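Local coordinates for protein epidermin decarboxylase (Staphylococcus epidermidis, PDB 1G63) that catalyses the FMN-dependent oxidative decarboxylation of the C-terminal cysteine residue of the lantibiotic precursor peptide of epidermin, at residues Leu80-Asn85 with Leu110-Asn115; Glu31-Phe36 with Asn55-Ile60; Thr86-Ala91 with Gln127-Leu132. All coordinates share one frame; numbering follows the deposited sequence.

Contact 1 of 3, residues Leu80-Asn85 with Leu110-Asn115; sequences LPASAN and LFIFPN. With FMN (flavin mononucleotide), chain N.
Ala82 and Pro114 form a parallel beta bridge, CA to CA 4.5 Å, at the C-terminal ends of the adjacent strands 76-82 and 110-114 in the core of the Rossmann-like sheet. Two backbone bonds define it. Ala82 N donates to Phe113 O at 2.9 Å, and Asn115 N gives to Ala82 O at 2.9 Å. Pro114 has no N-H, but its CA makes a C-H...O contact with the same Ala82 O at 3.5 Å. The chain turns a corner at Leu80 and Pro81, with a cis peptide bond before Pro81. Around the bridge the packing is apolar: Ala82 CB rests on Ile112 CG2 at 3.5 Å, while Leu80, with CG trans to its backbone N (chi1 171°), carries CD1 obliquely onto Phe113 CB at 3.7 Å.

Beyond the bridge both segments run into the flavin pocket. Ala84 N donates to FMN O2 at 2.9 Å, and FMN N3 donates to Asn115 O at 2.8 Å, nearly straight at 168°. Ser83 OG caps Thr86 N at the start of helix 84-91 and also donates a hydrogen bond to FMN O1P. Main-chain groups thus match the pyrimidine edge of the flavin, and the N-terminal end of helix 84-91, close by, would be expected to offset the negative charge of the phosphate.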
loop_
_atom_site.group_PDB
_atom_site.type_symbol
_atom_site.label_atom_id
_atom_site.label_comp_id
_atom_site.label_asym_id
_atom_site.label_seq_id
_atom_site.Cartn_x
_atom_site.Cartn_y
_atom_site.Cartn_z
ATOM N N LEU B 80 -33.620 3.197 -11.151
ATOM C CA LEU B 80 -34.233 3.824 -9.994
ATOM C C LEU B 80 -33.269 3.872 -8.805
ATOM O O LEU B 80 -32.828 2.836 -8.327
ATOM C CB LEU B 80 -35.481 3.008 -9.621
ATOM C CG LEU B 80 -36.269 3.260 -8.340
ATOM C CD1 LEU B 80 -37.021 4.571 -8.429
ATOM C CD2 LEU B 80 -37.239 2.109 -8.130
ATOM N N PRO B 81 -32.891 5.080 -8.350
ATOM C CA PRO B 81 -33.308 6.381 -8.890
ATOM C C PRO B 81 -32.480 6.621 -10.144
ATOM O O PRO B 81 -31.392 6.057 -10.284
ATOM C CB PRO B 81 -32.924 7.377 -7.793
ATOM C CG PRO B 81 -32.568 6.525 -6.604
ATOM C CD PRO B 81 -32.020 5.267 -7.183
ATOM N N ALA B 82 -32.990 7.451 -11.046
ATOM C CA ALA B 82 -32.276 7.757 -12.275
ATOM C C ALA B 82 -31.743 9.185 -12.225
ATOM O O ALA B 82 -32.511 10.146 -12.128
ATOM C CB ALA B 82 -33.194 7.580 -13.464
ATOM N N SER B 83 -30.423 9.315 -12.289
ATOM C CA SER B 83 -29.762 10.621 -12.255
ATOM C C SER B 83 -29.807 11.290 -13.624
ATOM O O SER B 83 -29.972 10.623 -14.648
ATOM C CB SER B 83 -28.300 10.452 -11.839
ATOM O OG SER B 83 -27.604 9.642 -12.780
ATOM N N ALA B 84 -29.654 12.610 -13.634
ATOM C CA ALA B 84 -29.657 13.355 -14.878
ATOM C C ALA B 84 -28.524 12.819 -15.745
ATOM O O ALA B 84 -28.691 12.612 -16.942
ATOM C CB ALA B 84 -29.456 14.834 -14.601
ATOM N N ASN B 85 -27.376 12.576 -15.123
ATOM C CA ASN B 85 -26.203 12.075 -15.824
ATOM C C ASN B 85 -26.442 10.764 -16.582
ATOM O O ASN B 85 -26.129 10.662 -17.768
ATOM C CB ASN B 85 -25.044 11.893 -14.844
ATOM C CG ASN B 85 -23.809 11.288 -15.508
ATOM O OD1 ASN B 85 -23.381 10.182 -15.168
ATOM N ND2 ASN B 85 -23.239 12.010 -16.463
ATOM N N LEU B 110 -36.480 -1.189 -20.732
ATOM C CA LEU B 110 -36.108 -0.109 -19.833
ATOM C C LEU B 110 -37.197 0.835 -19.313
ATOM O O LEU B 110 -38.026 1.334 -20.071
ATOM C CB LEU B 110 -35.006 0.713 -20.507
ATOM C CG LEU B 110 -34.017 1.500 -19.658
ATOM C CD1 LEU B 110 -33.306 0.563 -18.693
ATOM C CD2 LEU B 110 -33.028 2.185 -20.580
ATOM N N PHE B 111 -37.168 1.077 -18.007
ATOM C CA PHE B 111 -38.100 1.992 -17.347
ATOM C C PHE B 111 -37.289 2.974 -16.486
ATOM O O PHE B 111 -36.621 2.580 -15.530
ATOM C CB PHE B 111 -39.083 1.227 -16.455
ATOM C CG PHE B 111 -39.950 0.244 -17.202
ATOM C CD1 PHE B 111 -39.447 -1.001 -17.582
ATOM C CD2 PHE B 111 -41.264 0.569 -17.532
ATOM C CE1 PHE B 111 -40.235 -1.908 -18.276
ATOM C CE2 PHE B 111 -42.067 -0.333 -18.230
ATOM C CZ PHE B 111 -41.548 -1.577 -18.603
ATOM N N ILE B 112 -37.359 4.253 -16.829
ATOM C CA ILE B 112 -36.608 5.275 -16.116
ATOM C C ILE B 112 -37.403 6.129 -15.125
ATOM O O ILE B 112 -38.431 6.703 -15.475
ATOM C CB ILE B 112 -35.916 6.211 -17.129
ATOM C CG1 ILE B 112 -34.980 5.391 -18.022
ATOM C CG2 ILE B 112 -35.172 7.321 -16.397
ATOM C CD1 ILE B 112 -34.315 6.195 -19.110
ATOM N N PHE B 113 -36.914 6.213 -13.888
ATOM C CA PHE B 113 -37.562 7.026 -12.852
ATOM C C PHE B 113 -36.631 8.165 -12.429
ATOM O O PHE B 113 -35.841 8.032 -11.499
ATOM C CB PHE B 113 -37.923 6.179 -11.631
ATOM C CG PHE B 113 -38.937 5.120 -11.911
ATOM C CD1 PHE B 113 -38.547 3.867 -12.387
ATOM C CD2 PHE B 113 -40.293 5.376 -11.726
ATOM C CE1 PHE B 113 -39.496 2.887 -12.672
ATOM C CE2 PHE B 113 -41.247 4.404 -12.008
ATOM C CZ PHE B 113 -40.849 3.156 -12.481
ATOM N N PRO B 114 -36.722 9.308 -13.113
ATOM C CA PRO B 114 -35.879 10.466 -12.807
ATOM C C PRO B 114 -35.981 10.962 -11.371
ATOM O O PRO B 114 -37.066 10.984 -10.786
ATOM C CB PRO B 114 -36.371 11.525 -13.794
ATOM C CG PRO B 114 -36.882 10.720 -14.946
ATOM C CD PRO B 114 -37.608 9.591 -14.255
ATOM N N ASN B 115 -34.838 11.349 -10.808
ATOM C CA ASN B 115 -34.789 11.915 -9.466
ATOM C C ASN B 115 -33.624 12.889 -9.382
ATOM O O ASN B 115 -32.465 12.508 -9.558
ATOM C CB ASN B 115 -34.633 10.851 -8.389
ATOM C CG ASN B 115 -34.699 11.444 -6.986
ATOM O OD1 ASN B 115 -33.691 11.538 -6.289
ATOM N ND2 ASN B 115 -35.896 11.871 -6.577
HETATM N N1 FMN N . -27.699 13.807 -9.323
HETATM C C2 FMN N . -28.984 13.538 -9.716
HETATM O O2 FMN N . -29.315 13.392 -10.857
HETATM N N3 FMN N . -30.003 13.426 -8.712
HETATM C C4 FMN N . -29.808 13.569 -7.381
HETATM O O4 FMN N . -30.764 13.483 -6.595
HETATM C C4A FMN N . -28.437 13.887 -6.962
HETATM N N5 FMN N . -28.128 14.002 -5.676
HETATM C C5A FMN N . -26.819 14.123 -5.304
HETATM C C6 FMN N . -26.461 14.142 -3.886
HETATM C C7 FMN N . -25.195 14.396 -3.442
HETATM C C7M FMN N . -24.859 14.396 -1.943
HETATM C C8 FMN N . -24.088 14.415 -4.419
HETATM C C8M FMN N . -22.651 14.555 -3.977
HETATM C C9 FMN N . -24.414 14.427 -5.772
HETATM C C9A FMN N . -25.729 14.283 -6.256
HETATM N N10 FMN N . -26.111 14.265 -7.634
HETATM C C10 FMN N . -27.408 13.970 -8.034
HETATM C "C1'" FMN N . -25.076 14.392 -8.671
HETATM C "C2'" FMN N . -24.644 12.982 -9.142
HETATM O "O2'" FMN N . -24.153 12.132 -8.103
HETATM C "C3'" FMN N . -23.567 13.098 -10.219
HETATM O "O3'" FMN N . -24.122 13.793 -11.384
HETATM C "C4'" FMN N . -22.954 11.785 -10.684
HETATM O "O4'" FMN N . -21.820 12.020 -11.557
HETATM C "C5'" FMN N . -23.929 10.838 -11.366
HETATM O "O5'" FMN N . -23.290 9.578 -11.658
HETATM P P FMN N . -24.090 8.268 -12.061
HETATM O O1P FMN N . -24.912 8.609 -13.264
HETATM O O2P FMN N . -24.884 7.839 -10.887
HETATM O O3P FMN N . -22.966 7.222 -12.391
#

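Contact 2 of 3, residues Glu31-Phe36 with Asn55-Ile60; sequences EVNILF and NLYDEI
Residues Asn33 to Leu35 run parallel to Asn55 to Tyr57, the end-to-end directions of the two segments differing by 26°, and two bonds hold them: Ile34 N to Asn55 O at 3.0 Å and Tyr57 N to Ile34 O at 3.0 Å. Ile34 and Leu56 share one face of the sheet, where Leu56, its CG trans to the backbone N (chi1 165°), brings CD1 to Ile34 CG2 at 3.7 Å. Leu56 CD1 also meets the edge of the Phe36 ring near its plane, 3.9 Å from Phe36 CD1. The short, weakly bonded strand 56-57 is the outermost on this side of the parallel Rossmann-like sheet within the chain; helix 18-25 packs on Ile34, and helix 98-105 on Leu35 across the sheet. On the Leu35 side, Leu35 CG touches Tyr57 CB at 4.1 Å, the side chains crossing at about a right angle. Tyr57 CE1 lies 3.9 Å from Asn33 CB, which stands oblique to the ring, while Asn33 OD1 accepts from His74 NE2. Farther along, a water donates to Phe36 O at 3.0 Å; its link to Glu59 OE2 is too short to be more than doubtful. Glu59 OE1 accepts from Leu98 N.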
loop_
_atom_site.group_PDB
_atom_site.type_symbol
_atom_site.label_atom_id
_atom_site.label_comp_id
_atom_site.label_asym_id
_atom_site.label_seq_id
_atom_site.Cartn_x
_atom_site.Cartn_y
_atom_site.Cartn_z
ATOM N N GLU B 31 -37.884 -12.451 -8.988
ATOM C CA GLU B 31 -36.595 -12.032 -8.470
ATOM C C GLU B 31 -36.452 -10.533 -8.666
ATOM O O GLU B 31 -37.048 -9.951 -9.576
ATOM C CB GLU B 31 -35.458 -12.739 -9.220
ATOM C CG GLU B 31 -34.993 -14.044 -8.608
ATOM C CD GLU B 31 -33.811 -14.647 -9.350
ATOM O OE1 GLU B 31 -32.910 -13.886 -9.761
ATOM O OE2 GLU B 31 -33.769 -15.885 -9.515
ATOM N N VAL B 32 -35.680 -9.909 -7.788
ATOM C CA VAL B 32 -35.397 -8.490 -7.891
ATOM C C VAL B 32 -33.913 -8.376 -7.573
ATOM O O VAL B 32 -33.483 -8.546 -6.433
ATOM C CB VAL B 32 -36.245 -7.655 -6.919
ATOM C CG1 VAL B 32 -36.233 -8.287 -5.565
ATOM C CG2 VAL B 32 -35.707 -6.229 -6.850
ATOM N N ASN B 33 -33.131 -8.134 -8.618
ATOM C CA ASN B 33 -31.687 -8.019 -8.504
ATOM C C ASN B 33 -31.276 -6.557 -8.645
ATOM O O ASN B 33 -32.073 -5.716 -9.065
ATOM C CB ASN B 33 -31.030 -8.884 -9.576
ATOM C CG ASN B 33 -31.484 -10.335 -9.506
ATOM O OD1 ASN B 33 -31.814 -10.939 -10.518
ATOM N ND2 ASN B 33 -31.493 -10.896 -8.311
ATOM N N ILE B 34 -30.032 -6.245 -8.303
ATOM C CA ILE B 34 -29.602 -4.862 -8.378
ATOM C C ILE B 34 -28.184 -4.657 -8.923
ATOM O O ILE B 34 -27.308 -5.512 -8.786
ATOM C CB ILE B 34 -29.768 -4.210 -6.988
ATOM C CG1 ILE B 34 -29.628 -2.693 -7.098
ATOM C CG2 ILE B 34 -28.787 -4.826 -6.017
ATOM C CD1 ILE B 34 -30.281 -1.945 -5.957
ATOM N N LEU B 35 -27.984 -3.509 -9.559
ATOM C CA LEU B 35 -26.709 -3.140 -10.165
ATOM C C LEU B 35 -26.520 -1.638 -9.899
ATOM O O LEU B 35 -27.417 -0.847 -10.165
ATOM C CB LEU B 35 -26.781 -3.418 -11.675
ATOM C CG LEU B 35 -25.518 -3.417 -12.539
ATOM C CD1 LEU B 35 -25.904 -3.678 -13.993
ATOM C CD2 LEU B 35 -24.807 -2.087 -12.419
ATOM N N PHE B 36 -25.365 -1.246 -9.371
ATOM C CA PHE B 36 -25.110 0.165 -9.059
ATOM C C PHE B 36 -24.111 0.851 -9.981
ATOM O O PHE B 36 -23.278 0.210 -10.620
ATOM C CB PHE B 36 -24.590 0.321 -7.623
ATOM C CG PHE B 36 -25.589 -0.049 -6.555
ATOM C CD1 PHE B 36 -25.709 -1.365 -6.122
ATOM C CD2 PHE B 36 -26.404 0.926 -5.974
ATOM C CE1 PHE B 36 -26.626 -1.713 -5.115
ATOM C CE2 PHE B 36 -27.319 0.592 -4.973
ATOM C CZ PHE B 36 -27.431 -0.729 -4.540
ATOM N N ASN B 55 -29.793 -11.137 -6.192
ATOM C CA ASN B 55 -28.442 -11.064 -6.726
ATOM C C ASN B 55 -27.960 -9.629 -6.882
ATOM O O ASN B 55 -28.726 -8.737 -7.251
ATOM C CB ASN B 55 -28.343 -11.739 -8.094
ATOM C CG ASN B 55 -28.805 -13.167 -8.077
ATOM O OD1 ASN B 55 -29.994 -13.443 -8.208
ATOM N ND2 ASN B 55 -27.868 -14.090 -7.909
ATOM N N LEU B 56 -26.678 -9.422 -6.602
ATOM C CA LEU B 56 -26.050 -8.117 -6.738
ATOM C C LEU B 56 -24.958 -8.234 -7.797
ATOM O O LEU B 56 -24.048 -9.050 -7.660
ATOM C CB LEU B 56 -25.419 -7.676 -5.414
ATOM C CG LEU B 56 -24.427 -6.503 -5.493
ATOM C CD1 LEU B 56 -25.117 -5.236 -5.964
ATOM C CD2 LEU B 56 -23.809 -6.288 -4.130
ATOM N N TYR B 57 -25.056 -7.435 -8.853
ATOM C CA TYR B 57 -24.045 -7.460 -9.899
ATOM C C TYR B 57 -22.996 -6.401 -9.578
ATOM O O TYR B 57 -23.282 -5.205 -9.591
ATOM C CB TYR B 57 -24.683 -7.196 -11.262
ATOM C CG TYR B 57 -25.709 -8.234 -11.649
ATOM C CD1 TYR B 57 -27.067 -7.921 -11.678
ATOM C CD2 TYR B 57 -25.326 -9.534 -11.964
ATOM C CE1 TYR B 57 -28.016 -8.875 -12.011
ATOM C CE2 TYR B 57 -26.264 -10.499 -12.297
ATOM C CZ TYR B 57 -27.609 -10.165 -12.323
ATOM O OH TYR B 57 -28.543 -11.116 -12.669
ATOM N N ASP B 58 -21.783 -6.853 -9.276
ATOM C CA ASP B 58 -20.679 -5.967 -8.913
ATOM C C ASP B 58 -19.557 -6.049 -9.947
ATOM O O ASP B 58 -18.848 -7.051 -10.022
ATOM C CB ASP B 58 -20.159 -6.369 -7.527
ATOM C CG ASP B 58 -19.090 -5.431 -6.995
ATOM O OD1 ASP B 58 -18.661 -5.643 -5.842
ATOM O OD2 ASP B 58 -18.675 -4.492 -7.709
ATOM N N GLU B 59 -19.396 -4.991 -10.739
ATOM C CA GLU B 59 -18.366 -4.969 -11.779
ATOM C C GLU B 59 -16.926 -4.847 -11.243
ATOM O O GLU B 59 -15.965 -5.068 -11.984
ATOM C CB GLU B 59 -18.648 -3.837 -12.772
ATOM C CG GLU B 59 -18.528 -2.449 -12.189
ATOM C CD GLU B 59 -19.035 -1.378 -13.129
ATOM O OE1 GLU B 59 -18.489 -1.234 -14.242
ATOM O OE2 GLU B 59 -19.992 -0.676 -12.753
ATOM N N ILE B 60 -16.771 -4.490 -9.969
ATOM C CA ILE B 60 -15.440 -4.384 -9.393
ATOM C C ILE B 60 -15.004 -5.777 -8.976
ATOM O O ILE B 60 -13.869 -6.185 -9.225
ATOM C CB ILE B 60 -15.418 -3.464 -8.164
ATOM C CG1 ILE B 60 -15.639 -2.016 -8.598
ATOM C CG2 ILE B 60 -14.087 -3.594 -7.447
ATOM C CD1 ILE B 60 -15.755 -1.052 -7.442
HETATM O O HOH W 1 -22.150 0.488 -13.346
#

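Contact 3 of 3, residues Thr86-Ala91 with Gln127-Leu132; sequences TINKIA and QKNIDL. With FMN (flavin mononucleotide), chain N.
Between 86-91 and 127-132 the CA atoms come nearest at Ala91 and Asn129, 5.6 Å apart. The axes of the short segments approach to 9.1 Å and cross at 52°, a separation consistent with the small Ala91 side chain at the interface. Its CB, directed at the other helix, presses on the root of Asn129, 3.5 Å from CB and 3.7 Å from CG.

Asn88 comes to the same place from one turn earlier. Its CB does not point straight across, but the end of the side chain bends over, and Asn88 ND2 lies 3.4 Å from Asn129 CB. The two asparagine side chains cross at about a right angle with their amide planes 66° apart, so the amides do not stack flat on each other. Asn129 CB meets both the Ala91 methyl and the Asn88 amide, from directions roughly at right angles.

Apolar contacts continue the interface beyond these residues. With CG1 beside the backbone N (chi1 -71°), Ile87 turns CG2 anti to that N, and CG2 meets Ile130 CG1 at 4.1 Å, the two isoleucines passing at a slant. At the other end Leu132 lays CD2 against the backbone at Ala91 O, 3.7 Å away.

Neighbours extend the interface. A neighbouring subunit packs here, its Gly93 on Asn88 and its Asn92 on Asn129, and Thr86 OG1 is 2.7 Å from FMN O1P. Leu126 and Leu133 of helix 124-134 add to the packing on Ile87, whose side chain also rests on Ile112 and Pro114 of strand 110-114. Helix 84-91 thus lies between that strand and helix 124-134, with helix 98-105 alongside Thr86, Lys89 and Ile90.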
loop_
_atom_site.group_PDB
_atom_site.type_symbol
_atom_site.label_atom_id
_atom_site.label_comp_id
_atom_site.label_asym_id
_atom_site.label_seq_id
_atom_site.Cartn_x
_atom_site.Cartn_y
_atom_site.Cartn_z
ATOM N N THR B 86 -26.992 9.763 -15.904
ATOM C CA THR B 86 -27.246 8.487 -16.544
ATOM C C THR B 86 -28.335 8.592 -17.609
ATOM O O THR B 86 -28.246 7.954 -18.658
ATOM C CB THR B 86 -27.618 7.408 -15.505
ATOM O OG1 THR B 86 -26.435 7.032 -14.789
ATOM C CG2 THR B 86 -28.199 6.177 -16.177
ATOM N N ILE B 87 -29.355 9.402 -17.345
ATOM C CA ILE B 87 -30.422 9.589 -18.311
ATOM C C ILE B 87 -29.799 10.133 -19.600
ATOM O O ILE B 87 -30.031 9.607 -20.682
ATOM C CB ILE B 87 -31.476 10.591 -17.789
ATOM C CG1 ILE B 87 -32.283 9.962 -16.653
ATOM C CG2 ILE B 87 -32.401 11.029 -18.924
ATOM C CD1 ILE B 87 -33.234 10.941 -15.958
ATOM N N ASN B 88 -28.975 11.166 -19.470
ATOM C CA ASN B 88 -28.335 11.770 -20.630
ATOM C C ASN B 88 -27.342 10.838 -21.332
ATOM O O ASN B 88 -27.172 10.907 -22.545
ATOM C CB ASN B 88 -27.679 13.084 -20.213
ATOM C CG ASN B 88 -28.702 14.129 -19.785
ATOM O OD1 ASN B 88 -28.395 15.055 -19.028
ATOM N ND2 ASN B 88 -29.924 13.990 -20.278
ATOM N N LYS B 89 -26.681 9.970 -20.575
ATOM C CA LYS B 89 -25.754 9.018 -21.180
ATOM C C LYS B 89 -26.550 7.996 -22.000
ATOM O O LYS B 89 -26.211 7.692 -23.135
ATOM C CB LYS B 89 -24.960 8.275 -20.102
ATOM C CG LYS B 89 -23.780 9.034 -19.523
ATOM C CD LYS B 89 -23.061 8.151 -18.523
ATOM C CE LYS B 89 -21.705 8.708 -18.131
ATOM N NZ LYS B 89 -21.033 7.774 -17.199
ATOM N N ILE B 90 -27.609 7.458 -21.407
ATOM C CA ILE B 90 -28.426 6.477 -22.101
ATOM C C ILE B 90 -28.984 7.062 -23.396
ATOM O O ILE B 90 -28.949 6.418 -24.440
ATOM C CB ILE B 90 -29.589 6.003 -21.219
ATOM C CG1 ILE B 90 -29.033 5.312 -19.975
ATOM C CG2 ILE B 90 -30.498 5.068 -22.012
ATOM C CD1 ILE B 90 -30.084 4.887 -18.971
ATOM N N ALA B 91 -29.488 8.290 -23.320
ATOM C CA ALA B 91 -30.043 8.968 -24.482
ATOM C C ALA B 91 -29.014 9.096 -25.614
ATOM O O ALA B 91 -29.386 9.083 -26.789
ATOM C CB ALA B 91 -30.549 10.352 -24.082
ATOM N N GLN B 127 -33.851 17.707 -20.905
ATOM C CA GLN B 127 -35.196 17.602 -21.459
ATOM C C GLN B 127 -35.209 17.140 -22.903
ATOM O O GLN B 127 -36.044 16.328 -23.292
ATOM C CB GLN B 127 -35.936 18.935 -21.316
ATOM C CG GLN B 127 -36.367 19.233 -19.886
ATOM C CD GLN B 127 -37.084 18.048 -19.254
ATOM O OE1 GLN B 127 -37.940 17.422 -19.886
ATOM N NE2 GLN B 127 -36.743 17.734 -18.004
ATOM N N LYS B 128 -34.274 17.644 -23.694
ATOM C CA LYS B 128 -34.185 17.268 -25.094
ATOM C C LYS B 128 -33.896 15.772 -25.191
ATOM O O LYS B 128 -34.412 15.082 -26.072
ATOM C CB LYS B 128 -33.084 18.086 -25.767
ATOM C CG LYS B 128 -32.969 17.891 -27.258
ATOM C CD LYS B 128 -32.354 19.117 -27.925
ATOM C CE LYS B 128 -33.291 20.330 -27.822
ATOM N NZ LYS B 128 -32.781 21.529 -28.564
ATOM N N ASN B 129 -33.086 15.270 -24.263
ATOM C CA ASN B 129 -32.729 13.853 -24.229
ATOM C C ASN B 129 -33.902 12.997 -23.753
ATOM O O ASN B 129 -34.082 11.858 -24.204
ATOM C CB ASN B 129 -31.522 13.638 -23.308
ATOM C CG ASN B 129 -30.213 14.055 -23.950
ATOM O OD1 ASN B 129 -29.220 14.271 -23.260
ATOM N ND2 ASN B 129 -30.203 14.162 -25.273
ATOM N N ILE B 130 -34.695 13.543 -22.833
ATOM C CA ILE B 130 -35.847 12.819 -22.320
ATOM C C ILE B 130 -36.859 12.619 -23.443
ATOM O O ILE B 130 -37.488 11.565 -23.549
ATOM C CB ILE B 130 -36.505 13.571 -21.147
ATOM C CG1 ILE B 130 -35.636 13.405 -19.896
ATOM C CG2 ILE B 130 -37.915 13.044 -20.907
ATOM C CD1 ILE B 130 -36.206 14.022 -18.666
ATOM N N ASP B 131 -37.011 13.637 -24.284
ATOM C CA ASP B 131 -37.924 13.548 -25.411
ATOM C C ASP B 131 -37.384 12.474 -26.342
ATOM O O ASP B 131 -38.125 11.603 -26.811
ATOM C CB ASP B 131 -37.996 14.883 -26.148
ATOM C CG ASP B 131 -38.721 15.958 -25.352
ATOM O OD1 ASP B 131 -38.546 17.156 -25.690
ATOM O OD2 ASP B 131 -39.466 15.609 -24.402
ATOM N N LEU B 132 -36.084 12.529 -26.594
ATOM C CA LEU B 132 -35.451 11.562 -27.470
ATOM C C LEU B 132 -35.704 10.127 -26.996
ATOM O O LEU B 132 -36.008 9.235 -27.791
ATOM C CB LEU B 132 -33.949 11.833 -27.543
ATOM C CG LEU B 132 -33.162 11.017 -28.566
ATOM C CD1 LEU B 132 -33.742 11.220 -29.955
ATOM C CD2 LEU B 132 -31.704 11.454 -28.530
HETATM N N1 FMN N . -27.699 13.807 -9.323
HETATM C C2 FMN N . -28.984 13.538 -9.716
HETATM O O2 FMN N . -29.315 13.392 -10.857
HETATM N N3 FMN N . -30.003 13.426 -8.712
HETATM C C4 FMN N . -29.808 13.569 -7.381
HETATM O O4 FMN N . -30.764 13.483 -6.595
HETATM C C4A FMN N . -28.437 13.887 -6.962
HETATM N N5 FMN N . -28.128 14.002 -5.676
HETATM C C5A FMN N . -26.819 14.123 -5.304
HETATM C C6 FMN N . -26.461 14.142 -3.886
HETATM C C7 FMN N . -25.195 14.396 -3.442
HETATM C C7M FMN N . -24.859 14.396 -1.943
HETATM C C8 FMN N . -24.088 14.415 -4.419
HETATM C C8M FMN N . -22.651 14.555 -3.977
HETATM C C9 FMN N . -24.414 14.427 -5.772
HETATM C C9A FMN N . -25.729 14.283 -6.256
HETATM N N10 FMN N . -26.111 14.265 -7.634
HETATM C C10 FMN N . -27.408 13.970 -8.034
HETATM C "C1'" FMN N . -25.076 14.392 -8.671
HETATM C "C2'" FMN N . -24.644 12.982 -9.142
HETATM O "O2'" FMN N . -24.153 12.132 -8.103
HETATM C "C3'" FMN N . -23.567 13.098 -10.219
HETATM O "O3'" FMN N . -24.122 13.793 -11.384
HETATM C "C4'" FMN N . -22.954 11.785 -10.684
HETATM O "O4'" FMN N . -21.820 12.020 -11.557
HETATM C "C5'" FMN N . -23.929 10.838 -11.366
HETATM O "O5'" FMN N . -23.290 9.578 -11.658
HETATM P P FMN N . -24.090 8.268 -12.061
HETATM O O1P FMN N . -24.912 8.609 -13.264
HETATM O O2P FMN N . -24.884 7.839 -10.887
HETATM O O3P FMN N . -22.966 7.222 -12.391
#

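Overall arrangement
Contacts 1 and 3 are neighbours, their centres 10 Å apart, and both use helix 84-91: Ile87 CD1 reaches Pro114 CG at 3.8 Å, so the strand pairing of contact 1 packs on the helix of contact 3, and both touch FMN. Their segments alternate along the chain. Contact 2 closes before either opens and lies elsewhere on the same sheet as contact 1, centres about 16 Å and nearest atoms about 6 Å apart. From contact 3 its centre is about 23 Å away, across the middle of the chain. It nevertheless approaches functional groups: the side chain of Leu35 is about 7 Å from that of the active-site His67, and that of Glu59 about 7 Å from a bound FMN.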